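Local coordinates for protein Lysine/ornithine decarboxylase (Selenomonas ruminantium, PDB 5GJO) that uses pyridoxal 5'-phosphate to decarboxylate both L-lysine and L-ornithine, yielding cadaverine and putrescine, and works as a homodimer, at residues N95-D99 and E121-M125; R112-D117 and G131-R137; A139-N143 and A190-A194; K3-L7 and L346-M350; V157-L161 and R200-A205. The protein carries 2 engineered substitutions. One frame throughout, in Å; residues are numbered along the deposited sequence. Where two conformers were deposited one is given.

Interaction 1: N95-D99 and E121-M125; sequences NPVKD and EIDKM
Two lysines and a backbone N-H converge on one buried carboxylate, that of Glu121. Its OE2 takes two bonds from Lys98: the backbone N arrives on the syn side (2.8 Å, 156° at the hydrogen), while Lys98 NZ comes round to the anti side of OE2 at 2.9 Å. The other oxygen, OE1, is met on its syn side by Lys124 NZ at 3.0 Å, both ammonium groups lying well out of the carboxylate plane. That of Lys124 also gives a short bond, Lys124 NZ to Lys98 O at 2.6 Å, lying in the carbonyl plane on a lone pair. A bend at chi4 (56°) turns the end of Lys98 back, so that NZ also reaches Asn95 O (2.8 Å) and Thr115 O. Pro96 O sits 3.1 Å from Glu121 OE2, acceptor facing acceptor, a closeness the flanking ammonium groups probably offset. An alanine in place of Glu121 would probably leave both lysine charges without their shared mate and the Lys98 N-H without its acceptor. Asn95 OD1 closes an Asx turn onto Val97 N. From the second subunit, Ile273 O accepts another bond from Lys124 NZ. The network thus fastens the loop between strand 91-93 and helix 100-109 to the start of helix 122-128, with Met125 packed on Phe114 and Phe116 of strand 113-116.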
# COMPACT_ATOMS: atom_id res chain seq x y z
N ASN A 95 19.41 -2.52 -6.60
CA ASN A 95 18.37 -3.49 -6.92
C ASN A 95 19.03 -4.53 -7.81
O ASN A 95 19.50 -4.17 -8.93
CB ASN A 95 17.28 -2.81 -7.61
CG ASN A 95 16.02 -3.66 -7.71
OD1 ASN A 95 16.09 -4.89 -7.85
ND2 ASN A 95 14.85 -2.99 -7.56
N PRO A 96 19.10 -5.78 -7.33
CA PRO A 96 19.79 -6.77 -8.15
C PRO A 96 19.12 -7.03 -9.49
O PRO A 96 19.82 -7.58 -10.34
CB PRO A 96 19.76 -8.05 -7.27
CG PRO A 96 19.51 -7.56 -5.91
CD PRO A 96 18.63 -6.36 -6.08
N VAL A 97 17.82 -6.77 -9.65
CA VAL A 97 17.13 -7.03 -10.88
C VAL A 97 16.59 -5.76 -11.39
O VAL A 97 15.52 -5.34 -11.01
CB VAL A 97 16.07 -8.12 -10.77
CG1 VAL A 97 15.44 -8.39 -12.16
CG2 VAL A 97 16.68 -9.38 -10.17
N LYS A 98 17.27 -5.18 -12.36
CA LYS A 98 16.92 -3.83 -12.83
C LYS A 98 15.93 -3.80 -13.97
O LYS A 98 15.91 -4.74 -14.74
CB LYS A 98 18.20 -3.13 -13.19
CG LYS A 98 19.14 -3.01 -12.01
CD LYS A 98 20.60 -2.89 -12.46
CE LYS A 98 21.57 -3.35 -11.40
NZ LYS A 98 21.28 -4.76 -10.99
N ASP A 99 15.12 -2.76 -14.09
CA ASP A 99 14.22 -2.64 -15.22
C ASP A 99 14.76 -1.63 -16.23
O ASP A 99 15.77 -1.02 -16.02
CB ASP A 99 12.78 -2.36 -14.80
CG ASP A 99 12.59 -0.97 -14.24
OD1 ASP A 99 13.55 -0.22 -14.22
OD2 ASP A 99 11.48 -0.64 -13.84
N GLU A 121 21.41 -10.97 -15.30
CA GLU A 121 21.58 -9.53 -15.08
C GLU A 121 22.77 -8.91 -15.81
O GLU A 121 22.84 -7.72 -16.02
CB GLU A 121 21.73 -9.26 -13.59
CG GLU A 121 21.52 -7.79 -13.19
CD GLU A 121 20.09 -7.32 -13.31
OE1 GLU A 121 19.22 -8.13 -13.65
OE2 GLU A 121 19.84 -6.13 -13.06
N ILE A 122 23.73 -9.75 -16.17
CA ILE A 122 25.03 -9.26 -16.63
C ILE A 122 24.87 -8.53 -17.96
O ILE A 122 25.34 -7.37 -18.13
CB ILE A 122 26.01 -10.42 -16.76
CG1 ILE A 122 26.37 -10.98 -15.40
CG2 ILE A 122 27.31 -9.95 -17.53
CD1 ILE A 122 27.22 -12.25 -15.41
N ASP A 123 24.24 -9.18 -18.94
CA ASP A 123 24.12 -8.51 -20.26
C ASP A 123 23.34 -7.19 -20.24
O ASP A 123 23.73 -6.24 -20.93
CB ASP A 123 23.59 -9.43 -21.35
CG ASP A 123 24.64 -10.52 -21.74
OD1 ASP A 123 25.83 -10.46 -21.28
OD2 ASP A 123 24.25 -11.48 -22.48
N LYS A 124 22.27 -7.11 -19.46
CA LYS A 124 21.50 -5.88 -19.25
C LYS A 124 22.44 -4.78 -18.73
O LYS A 124 22.37 -3.65 -19.24
CB LYS A 124 20.35 -6.08 -18.18
CG LYS A 124 19.21 -6.95 -18.58
CD LYS A 124 18.37 -7.52 -17.36
CE LYS A 124 17.83 -6.46 -16.48
NZ LYS A 124 17.03 -7.02 -15.32
N MET A 125 23.26 -5.07 -17.71
CA MET A 125 24.14 -4.08 -17.09
C MET A 125 25.26 -3.63 -18.08
O MET A 125 25.58 -2.43 -18.22
CB MET A 125 24.78 -4.61 -15.85
CG MET A 125 23.81 -4.80 -14.65
SD MET A 125 24.64 -5.21 -13.14
CE MET A 125 25.32 -6.83 -13.50

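Interaction 2: R112-D117 and G131-R137; sequences RRFTFD and GADVLVR
Phe116 and Val134 meet in the dense part of this parallel strand pair, where Phe116 CE1 lies 3.7 Å from Val134 CG2. A chi1 of 75° puts Phe116 CG between its backbone N and carbonyl carbon and leans the ring across the neighbouring strand, so that Val136 CG2 sits over one face, offset toward the rim. Phe114 adds CE2 against Ala132 CB at 3.8 Å. Beneath, the backbone ladder is regular, from Phe114 N to Asp133 O (2.9 Å) to Arg137 N to Phe116 O (2.9 Å). The looser side is the exposed start. Arg112 NH1 reaches Gly131 O at 3.0 Å, and NH2 makes a weak salt-bridge bond to Asp133 OD2; the guanidinium and carboxylate planes stand 85° apart. Asp133 OD1 also bonds to His173. Water links Arg113 NH1 to Asp133 OD2, while Arg113 NH2 goes on to Asp214. At the other, buried end a second water links Thr115 OG1 to Arg137 NH1, and Arg137 NH2 gives to Leu149 O. The strands are neighbours in the eight-stranded TIM-type barrel: helices 122-128 and 160-169 cover the Phe116 and Val134 face, strand 173-178 flanks 133-137, and Arg113 bonds by its backbone to Tyr93 of strand 91-93.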
# COMPACT_ATOMS: atom_id res chain seq x y z
N ARG A 112 27.25 4.39 -11.97
CA ARG A 112 28.02 3.26 -12.46
C ARG A 112 28.49 2.29 -11.38
O ARG A 112 29.59 1.78 -11.45
CB ARG A 112 29.17 3.74 -13.36
CG ARG A 112 30.06 4.81 -12.76
CD ARG A 112 31.26 5.09 -13.66
NE ARG A 112 31.98 3.86 -13.97
CZ ARG A 112 32.81 3.22 -13.15
NH1 ARG A 112 33.39 2.09 -13.54
NH2 ARG A 112 33.05 3.70 -11.95
N ARG A 113 27.65 2.06 -10.38
CA ARG A 113 28.00 1.09 -9.29
C ARG A 113 26.69 0.34 -9.16
O ARG A 113 25.62 1.00 -8.93
CB ARG A 113 28.38 1.85 -8.05
CG ARG A 113 28.78 0.99 -6.91
CD ARG A 113 29.21 1.89 -5.78
NE ARG A 113 29.75 1.19 -4.65
CZ ARG A 113 31.06 1.07 -4.36
NH1 ARG A 113 31.98 1.54 -5.17
NH2 ARG A 113 31.44 0.44 -3.26
N PHE A 114 26.74 -0.96 -9.36
CA PHE A 114 25.58 -1.83 -9.44
C PHE A 114 25.82 -3.04 -8.55
O PHE A 114 26.93 -3.40 -8.33
CB PHE A 114 25.42 -2.39 -10.86
CG PHE A 114 25.07 -1.37 -11.92
CD1 PHE A 114 24.40 -0.23 -11.62
CD2 PHE A 114 25.38 -1.63 -13.24
CE1 PHE A 114 24.07 0.67 -12.59
CE2 PHE A 114 25.06 -0.73 -14.22
CZ PHE A 114 24.40 0.43 -13.89
N THR A 115 24.75 -3.64 -8.06
CA THR A 115 24.77 -5.05 -7.55
C THR A 115 24.06 -5.97 -8.47
O THR A 115 23.25 -5.57 -9.26
CB THR A 115 24.24 -5.19 -6.08
OG1 THR A 115 22.84 -5.00 -6.10
CG2 THR A 115 24.84 -4.12 -5.19
N PHE A 116 24.41 -7.24 -8.37
CA PHE A 116 23.72 -8.30 -9.08
C PHE A 116 23.87 -9.65 -8.38
O PHE A 116 24.75 -9.85 -7.60
CB PHE A 116 24.17 -8.37 -10.53
CG PHE A 116 25.52 -8.98 -10.72
CD1 PHE A 116 26.64 -8.41 -10.16
CD2 PHE A 116 25.68 -10.13 -11.48
CE1 PHE A 116 27.88 -8.97 -10.35
CE2 PHE A 116 26.91 -10.70 -11.66
CZ PHE A 116 28.01 -10.12 -11.10
N ASP A 117 22.94 -10.55 -8.66
CA ASP A 117 22.98 -11.88 -8.09
C ASP A 117 22.65 -13.00 -9.07
O ASP A 117 22.42 -14.10 -8.67
CB ASP A 117 22.10 -11.98 -6.83
CG ASP A 117 20.62 -11.76 -7.12
OD1 ASP A 117 20.21 -11.88 -8.27
OD2 ASP A 117 19.89 -11.48 -6.18
N GLY A 131 31.46 -1.08 -18.57
CA GLY A 131 32.55 -0.77 -17.69
C GLY A 131 32.13 -0.43 -16.24
O GLY A 131 32.97 -0.13 -15.44
N ALA A 132 30.85 -0.55 -15.93
CA ALA A 132 30.34 -0.21 -14.53
C ALA A 132 30.98 -1.07 -13.50
O ALA A 132 31.30 -2.27 -13.78
CB ALA A 132 28.81 -0.37 -14.47
N ASP A 133 31.20 -0.53 -12.32
CA ASP A 133 31.60 -1.30 -11.19
C ASP A 133 30.41 -2.19 -10.74
O ASP A 133 29.26 -1.68 -10.56
CB ASP A 133 32.02 -0.37 -10.04
CG ASP A 133 33.19 0.48 -10.38
OD1 ASP A 133 34.03 -0.01 -11.16
OD2 ASP A 133 33.26 1.64 -9.90
N VAL A 134 30.71 -3.46 -10.51
CA VAL A 134 29.70 -4.40 -9.99
C VAL A 134 30.16 -5.13 -8.76
O VAL A 134 31.34 -5.50 -8.59
CB VAL A 134 29.19 -5.42 -11.05
CG1 VAL A 134 28.59 -4.73 -12.20
CG2 VAL A 134 30.34 -6.38 -11.49
N LEU A 135 29.24 -5.26 -7.78
CA LEU A 135 29.44 -6.08 -6.62
C LEU A 135 28.43 -7.23 -6.72
O LEU A 135 27.23 -7.04 -6.91
CB LEU A 135 29.19 -5.34 -5.30
CG LEU A 135 30.04 -4.09 -5.05
CD1 LEU A 135 29.62 -3.02 -5.99
CD2 LEU A 135 29.68 -3.57 -3.66
N VAL A 136 28.92 -8.45 -6.52
CA VAL A 136 28.06 -9.58 -6.59
C VAL A 136 27.48 -9.77 -5.18
O VAL A 136 28.21 -9.70 -4.22
CB VAL A 136 28.76 -10.88 -7.06
CG1 VAL A 136 29.85 -11.33 -6.16
CG2 VAL A 136 27.72 -12.00 -7.24
N ARG A 137 26.17 -10.03 -5.13
CA ARG A 137 25.49 -10.17 -3.83
C ARG A 137 25.39 -11.66 -3.55
O ARG A 137 24.77 -12.40 -4.38
CB ARG A 137 24.08 -9.65 -3.94
CG ARG A 137 23.36 -9.68 -2.58
CD ARG A 137 22.06 -8.94 -2.72
NE ARG A 137 21.18 -9.13 -1.58
CZ ARG A 137 20.04 -8.44 -1.44
NH1 ARG A 137 19.76 -7.39 -2.21
NH2 ARG A 137 19.22 -8.74 -0.41
O HOH W 1 31.79 2.64 -7.80
O HOH W 2 21.60 -5.56 -3.52

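Interaction 3: A139-N143 and A190-A194; sequences AVRNN and AYEEA
Val140 opens this contact between the loop leaving strand 133-137 of the TIM-type barrel and the outer helix 189-207. Its CG1 packs on Ala194 CB at 4.0 Å, both side chains also touching Phe179. Next comes Arg141, whose extended chain runs past Glu193 at about a right angle. Arg141 NH1 bonds to Glu193 OE2 at 2.8 Å; the oxygen lies at the guanidinium edge, while the nitrogen comes in from above the carboxylate plane (43°), and the two flat groups are turned 60° apart. OE2 also lies 3.4 Å from Arg141 CD, beside the aliphatic part of the arginine. Both residues touch a crystal neighbour. Two waters bridge the segments: one donates to the backbone atoms Arg141 O and Ala190 O, the other accepts from Arg141 N and donates to Glu193 OE2. Asn142 follows, CG anti to the backbone N (chi1 -166°), which turns the amide toward the helix. There Lys144 N bonds to OD1, while ND2 gives to Val181 O and Ser185 OG, fixing the rotation of the amide. The methyl of Ala190 rests against both the Arg141 carbonyl and this amide: Ala190 CB is 3.6 Å from Arg141 O and likewise 3.6 Å from Asn142 CG.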
# COMPACT_ATOMS: atom_id res chain seq x y z
N ALA A 139 24.10 -14.80 -0.99
CA ALA A 139 23.10 -15.24 -0.06
C ALA A 139 23.78 -15.65 1.24
O ALA A 139 24.70 -16.46 1.24
CB ALA A 139 22.27 -16.37 -0.69
N VAL A 140 23.31 -15.10 2.35
CA VAL A 140 23.83 -15.31 3.66
C VAL A 140 22.74 -15.73 4.66
O VAL A 140 21.55 -15.61 4.38
CB VAL A 140 24.63 -14.09 4.13
CG1 VAL A 140 25.74 -13.81 3.16
CG2 VAL A 140 23.73 -12.88 4.38
N ARG A 141 23.18 -16.33 5.75
CA ARG A 141 22.29 -16.85 6.82
C ARG A 141 21.93 -15.80 7.85
O ARG A 141 22.72 -14.97 8.20
CB ARG A 141 22.97 -17.94 7.62
CG ARG A 141 23.28 -19.16 6.83
CD ARG A 141 23.80 -20.24 7.80
NE ARG A 141 24.16 -21.29 6.91
CZ ARG A 141 25.39 -21.51 6.50
NH1 ARG A 141 26.40 -20.82 6.98
NH2 ARG A 141 25.59 -22.50 5.65
N ASN A 142 20.72 -15.89 8.38
CA ASN A 142 20.30 -15.06 9.50
C ASN A 142 19.04 -15.62 10.14
O ASN A 142 18.02 -15.67 9.49
CB ASN A 142 20.07 -13.60 9.08
CG ASN A 142 19.97 -12.65 10.27
OD1 ASN A 142 19.89 -13.08 11.39
ND2 ASN A 142 20.00 -11.36 10.01
N ASN A 143 19.28 -16.07 11.38
CA ASN A 143 18.16 -16.66 12.09
C ASN A 143 17.31 -15.64 12.83
O ASN A 143 16.30 -16.03 13.43
CB ASN A 143 18.66 -17.66 13.15
CG ASN A 143 19.23 -18.92 12.54
OD1 ASN A 143 18.87 -19.31 11.44
ND2 ASN A 143 20.15 -19.54 13.26
N ALA A 190 25.27 -12.73 12.41
CA ALA A 190 25.02 -12.86 11.00
C ALA A 190 25.98 -11.98 10.21
O ALA A 190 26.46 -12.37 9.19
CB ALA A 190 23.59 -12.51 10.67
N TYR A 191 26.22 -10.76 10.69
CA TYR A 191 27.18 -9.90 10.04
C TYR A 191 28.59 -10.49 10.14
O TYR A 191 29.32 -10.49 9.19
CB TYR A 191 27.17 -8.51 10.68
CG TYR A 191 25.89 -7.73 10.50
CD1 TYR A 191 25.71 -6.90 9.41
CD2 TYR A 191 24.89 -7.79 11.44
CE1 TYR A 191 24.55 -6.17 9.24
CE2 TYR A 191 23.74 -7.06 11.29
CZ TYR A 191 23.56 -6.24 10.18
OH TYR A 191 22.42 -5.51 10.01
N GLU A 192 28.95 -10.99 11.30
CA GLU A 192 30.28 -11.54 11.51
C GLU A 192 30.56 -12.74 10.62
O GLU A 192 31.63 -12.86 10.07
CB GLU A 192 30.47 -11.91 12.98
CG GLU A 192 30.50 -10.71 13.88
CD GLU A 192 30.51 -11.04 15.36
OE1 GLU A 192 31.17 -10.33 16.11
OE2 GLU A 192 29.85 -12.00 15.78
N GLU A 193 29.59 -13.61 10.49
CA GLU A 193 29.65 -14.77 9.62
C GLU A 193 29.78 -14.41 8.12
O GLU A 193 30.59 -14.96 7.42
CB GLU A 193 28.44 -15.69 9.84
CG GLU A 193 28.24 -16.75 8.77
CD GLU A 193 27.11 -17.74 9.05
OE1 GLU A 193 26.89 -18.07 10.22
OE2 GLU A 193 26.49 -18.21 8.10
N ALA A 194 28.99 -13.46 7.66
CA ALA A 194 29.04 -12.98 6.28
C ALA A 194 30.39 -12.40 5.93
O ALA A 194 30.91 -12.65 4.79
CB ALA A 194 27.92 -12.01 6.05
O HOH W 3 25.48 -14.52 7.62
O HOH W 4 26.14 -16.64 6.13

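Interaction 4: K3-L7 and L346-M350; sequences KNFRL and LVTEM. With SO4 (sulfate ion), chain E.
A water 2.7 Å from Phe5 O ties it to Glu349 across the contact; Asn267 ND2 also bonds to Phe5 O. The same water accepts from Glu349 N at 2.8 Å and lies 2.8 Å from Glu349 OE2, so that it bridges the two segments. Glu349 has a left-handed backbone, and a bend at chi2 (79°) swings its carboxylate round to Asn4, OE2 coming to 3.2 Å from Asn4 CB. Apolar contact takes over further along. Leu346 forks at its tip: CD1 meets Leu7 CD1 at 3.9 Å, the two side chains crossing at about a right angle, and CD2 lies 3.4 Å from Leu7 O. Arg6 lays its CG against Thr348 CG2 (4.0 Å) and then extends outward to a sulfate, probably from the crystallisation liquor. NH1 meets sulfate O1 edge-on, in the guanidinium plane, at 3.1 Å and almost straight (172°). Val12 of helix 9-18 packs on both Leu7 and Leu346. An N-terminal segment laid, in nearly opposite direction, along the end of strand 344-347 thus joins the β-domain that accompanies the barrel in this class of PLP-dependent decarboxylases.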
# COMPACT_ATOMS: atom_id res chain seq x y z
N LYS A 3 18.55 9.28 22.67
CA LYS A 3 17.10 9.53 22.91
C LYS A 3 16.32 9.48 21.58
O LYS A 3 16.69 10.18 20.66
CB LYS A 3 16.93 10.91 23.54
CG LYS A 3 15.56 11.16 24.15
CD LYS A 3 15.48 10.86 25.66
CE LYS A 3 15.88 12.08 26.49
NZ LYS A 3 15.58 11.89 27.94
N ASN A 4 15.22 8.74 21.51
CA ASN A 4 14.39 8.73 20.32
C ASN A 4 13.68 10.08 20.17
O ASN A 4 13.45 10.73 21.18
CB ASN A 4 13.36 7.62 20.40
CG ASN A 4 13.98 6.25 20.46
OD1 ASN A 4 15.04 6.02 19.93
ND2 ASN A 4 13.36 5.38 21.24
N PHE A 5 13.34 10.54 18.96
CA PHE A 5 12.62 11.80 18.84
C PHE A 5 11.17 11.54 19.27
O PHE A 5 10.50 10.54 18.85
CB PHE A 5 12.66 12.26 17.38
CG PHE A 5 11.81 13.45 17.10
CD1 PHE A 5 12.04 14.62 17.75
CD2 PHE A 5 10.70 13.37 16.21
CE1 PHE A 5 11.25 15.74 17.50
CE2 PHE A 5 9.92 14.48 15.96
CZ PHE A 5 10.20 15.66 16.60
N ARG A 6 10.67 12.39 20.15
CA ARG A 6 9.31 12.26 20.63
C ARG A 6 8.76 13.62 20.90
O ARG A 6 9.30 14.38 21.75
CB ARG A 6 9.32 11.50 21.96
CG ARG A 6 7.91 11.40 22.53
CD ARG A 6 7.76 10.35 23.65
NE ARG A 6 6.40 10.45 24.23
CZ ARG A 6 5.86 9.57 25.07
NH1 ARG A 6 6.55 8.52 25.43
NH2 ARG A 6 4.62 9.77 25.55
N LEU A 7 7.62 13.91 20.32
CA LEU A 7 6.94 15.13 20.61
C LEU A 7 6.33 15.08 22.01
O LEU A 7 5.79 14.09 22.41
CB LEU A 7 5.81 15.36 19.59
CG LEU A 7 6.28 15.61 18.15
CD1 LEU A 7 5.12 15.49 17.23
CD2 LEU A 7 7.04 16.91 17.94
N LEU A 346 -0.44 10.07 19.51
CA LEU A 346 0.93 10.14 18.98
C LEU A 346 1.54 8.79 18.74
O LEU A 346 1.51 7.96 19.63
CB LEU A 346 1.81 10.97 19.92
CG LEU A 346 3.30 11.14 19.58
CD1 LEU A 346 3.50 12.11 18.44
CD2 LEU A 346 4.17 11.58 20.81
N VAL A 347 2.12 8.58 17.55
CA VAL A 347 2.81 7.35 17.29
C VAL A 347 4.30 7.66 17.03
O VAL A 347 4.65 8.51 16.15
CB VAL A 347 2.24 6.57 16.08
CG1 VAL A 347 2.90 5.20 15.96
CG2 VAL A 347 0.77 6.39 16.27
N THR A 348 5.17 7.01 17.79
CA THR A 348 6.64 7.31 17.78
C THR A 348 7.35 6.28 16.90
O THR A 348 6.72 5.27 16.53
CB THR A 348 7.28 7.44 19.18
OG1 THR A 348 7.03 6.25 19.99
CG2 THR A 348 6.75 8.66 19.82
N GLU A 349 8.63 6.49 16.60
CA GLU A 349 9.43 5.54 15.82
C GLU A 349 8.69 5.12 14.53
O GLU A 349 8.63 3.91 14.21
CB GLU A 349 9.83 4.31 16.68
CG GLU A 349 10.81 4.68 17.85
CD GLU A 349 10.12 5.30 19.03
OE1 GLU A 349 9.15 4.74 19.58
OE2 GLU A 349 10.52 6.39 19.46
N MET A 350 8.22 6.13 13.82
CA MET A 350 7.44 5.96 12.61
C MET A 350 8.14 6.35 11.31
O MET A 350 7.52 6.58 10.33
CB MET A 350 6.09 6.66 12.77
CG MET A 350 4.96 5.70 13.06
SD MET A 350 3.64 5.91 11.91
CE MET A 350 2.55 4.51 12.12
S SO4 E . 3.61 6.28 27.42
O1 SO4 E . 5.07 6.60 27.42
O2 SO4 E . 3.43 4.84 27.12
O3 SO4 E . 3.14 6.68 28.77
O4 SO4 E . 2.74 7.04 26.48
O HOH W 5 10.72 8.26 17.36

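Interaction 5: V157-L161 and R200-A205; sequences VEEAL and RLFDEA
Leu161 points its CB at helix 189-207 and drives the rest of its side chain into the groove between Leu201, Glu204 and Ala205. With CG anti to the carbonyl carbon (chi1 -60°), the chain runs outward and CG comes to 4.1 Å from Leu201 CD2. Beyond it the branches part. CD1 lies against the aliphatic root of Glu204, 3.7 Å from Glu204 CB, and close to the backbone at Ala205 N. CD2 turns to the other side and rests on the methyl of Ala205, at 3.9 Å from Ala205 CB. An alanine in place of Leu161 would probably open a gap between the two helices, leaving Leu201 CD2 and Ala205 CB without their apolar partner.

This is helix-to-helix packing on the outside of the TIM-type barrel: the start of helix 160-169 against helix 189-207, two helices that follow strands 133-137 and 173-178, with Ile177 of the latter lying under Leu201. Leu201 answers from its own helix: CD1 touches Ala160 CB at 4.2 Å, and CD2 approaches Val157 O at 3.9 Å. No hydrogen bond crosses between the segments. At the more exposed border Val157 CG2 sits at the edge of the Arg200 guanidinium, in its plane, 3.9 Å from Arg200 NH2, the two side chains crossing at about a right angle. A bend at chi3 (59°) folds Arg200 back along its helix, where NH1 bonds to Glu204 OE1 at 3.0 Å, in the guanidinium plane but from above the carboxylate.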
# COMPACT_ATOMS: atom_id res chain seq x y z
N VAL A 157 27.06 -18.86 -2.60
CA VAL A 157 28.45 -18.36 -2.44
C VAL A 157 29.38 -19.07 -3.43
O VAL A 157 30.29 -18.46 -3.88
CB VAL A 157 29.05 -18.49 -1.00
CG1 VAL A 157 28.17 -17.79 0.02
CG2 VAL A 157 29.24 -19.88 -0.56
N GLU A 158 29.09 -20.31 -3.78
CA GLU A 158 29.95 -21.03 -4.69
C GLU A 158 29.80 -20.58 -6.16
O GLU A 158 30.52 -21.06 -7.01
CB GLU A 158 29.82 -22.54 -4.48
CG GLU A 158 28.49 -23.12 -4.91
CD GLU A 158 27.38 -23.07 -3.87
OE1 GLU A 158 26.38 -23.78 -4.12
OE2 GLU A 158 27.47 -22.36 -2.84
N GLU A 159 28.83 -19.70 -6.46
CA GLU A 159 28.71 -19.13 -7.79
C GLU A 159 29.26 -17.72 -7.85
O GLU A 159 29.29 -17.17 -8.91
CB GLU A 159 27.22 -19.15 -8.14
CG GLU A 159 26.78 -18.84 -9.53
CD GLU A 159 25.24 -18.95 -9.72
OE1 GLU A 159 24.78 -18.28 -10.70
OE2 GLU A 159 24.57 -19.74 -8.96
N ALA A 160 29.58 -17.11 -6.71
CA ALA A 160 29.96 -15.69 -6.63
C ALA A 160 31.11 -15.34 -7.55
O ALA A 160 31.00 -14.42 -8.34
CB ALA A 160 30.24 -15.30 -5.24
N LEU A 161 32.20 -16.10 -7.49
CA LEU A 161 33.38 -15.72 -8.26
C LEU A 161 33.16 -16.02 -9.73
O LEU A 161 33.56 -15.24 -10.59
CB LEU A 161 34.62 -16.38 -7.71
CG LEU A 161 34.90 -16.00 -6.26
CD1 LEU A 161 36.11 -16.74 -5.79
CD2 LEU A 161 35.06 -14.48 -6.15
N ARG A 200 37.10 -15.21 2.66
CA ARG A 200 37.53 -16.38 1.88
C ARG A 200 37.36 -16.11 0.41
O ARG A 200 38.29 -16.35 -0.38
CB ARG A 200 36.86 -17.66 2.34
CG ARG A 200 37.24 -18.84 1.45
CD ARG A 200 36.43 -20.05 1.82
NE ARG A 200 34.96 -19.88 1.69
CZ ARG A 200 34.27 -19.91 0.57
NH1 ARG A 200 34.88 -20.00 -0.61
NH2 ARG A 200 32.95 -19.76 0.61
N LEU A 201 36.21 -15.61 0.01
CA LEU A 201 35.99 -15.24 -1.41
C LEU A 201 36.98 -14.24 -1.95
O LEU A 201 37.49 -14.41 -3.05
CB LEU A 201 34.56 -14.81 -1.67
CG LEU A 201 33.51 -15.89 -1.44
CD1 LEU A 201 32.11 -15.28 -1.48
CD2 LEU A 201 33.59 -17.00 -2.47
N PHE A 202 37.29 -13.20 -1.17
CA PHE A 202 38.26 -12.22 -1.66
C PHE A 202 39.66 -12.92 -1.90
O PHE A 202 40.35 -12.65 -2.89
CB PHE A 202 38.47 -11.14 -0.62
CG PHE A 202 37.61 -9.92 -0.82
CD1 PHE A 202 36.24 -9.99 -0.89
CD2 PHE A 202 38.18 -8.68 -0.90
CE1 PHE A 202 35.46 -8.82 -1.02
CE2 PHE A 202 37.45 -7.53 -1.03
CZ PHE A 202 36.06 -7.60 -1.15
N ASP A 203 40.05 -13.78 -0.99
CA ASP A 203 41.31 -14.48 -1.11
C ASP A 203 41.33 -15.37 -2.35
O ASP A 203 42.28 -15.36 -3.10
CB ASP A 203 41.59 -15.30 0.14
CG ASP A 203 41.88 -14.45 1.36
OD1 ASP A 203 42.13 -13.24 1.24
OD2 ASP A 203 41.86 -15.01 2.45
N GLU A 204 40.26 -16.11 -2.58
CA GLU A 204 40.16 -16.97 -3.80
C GLU A 204 40.14 -16.12 -5.07
O GLU A 204 40.79 -16.46 -6.10
CB GLU A 204 38.94 -17.90 -3.72
CG GLU A 204 38.98 -18.89 -2.60
CD GLU A 204 37.72 -19.76 -2.48
OE1 GLU A 204 37.64 -20.57 -1.52
OE2 GLU A 204 36.81 -19.61 -3.33
N ALA A 205 39.42 -15.01 -5.07
CA ALA A 205 39.45 -14.11 -6.23
C ALA A 205 40.89 -13.63 -6.55
O ALA A 205 41.22 -13.54 -7.70
CB ALA A 205 38.63 -12.86 -5.97

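In the fold
Interaction 4 starts at the N terminus and closes a loop of more than 300 residues, tying the N-terminal segment to strand 344-347 of the β-domain; the other four are nested within that loop, all in the barrel. Interactions 1 and 2 cross, sharing the run from strand 113-116 through helix 122-128, and they touch through side chains of the loop 95-99 and helix 122-128 lying on strand 113-116. Interactions 3 and 5 also cross, both using helix 189-207, and follow interactions 1 and 2 in series. Strand 133-137 runs on into 139-143, joining interaction 2 to 3, while Val136 meets Ala160 of interaction 5. Interaction 4 lies far off, its centre about 37 Å from that of interaction 2.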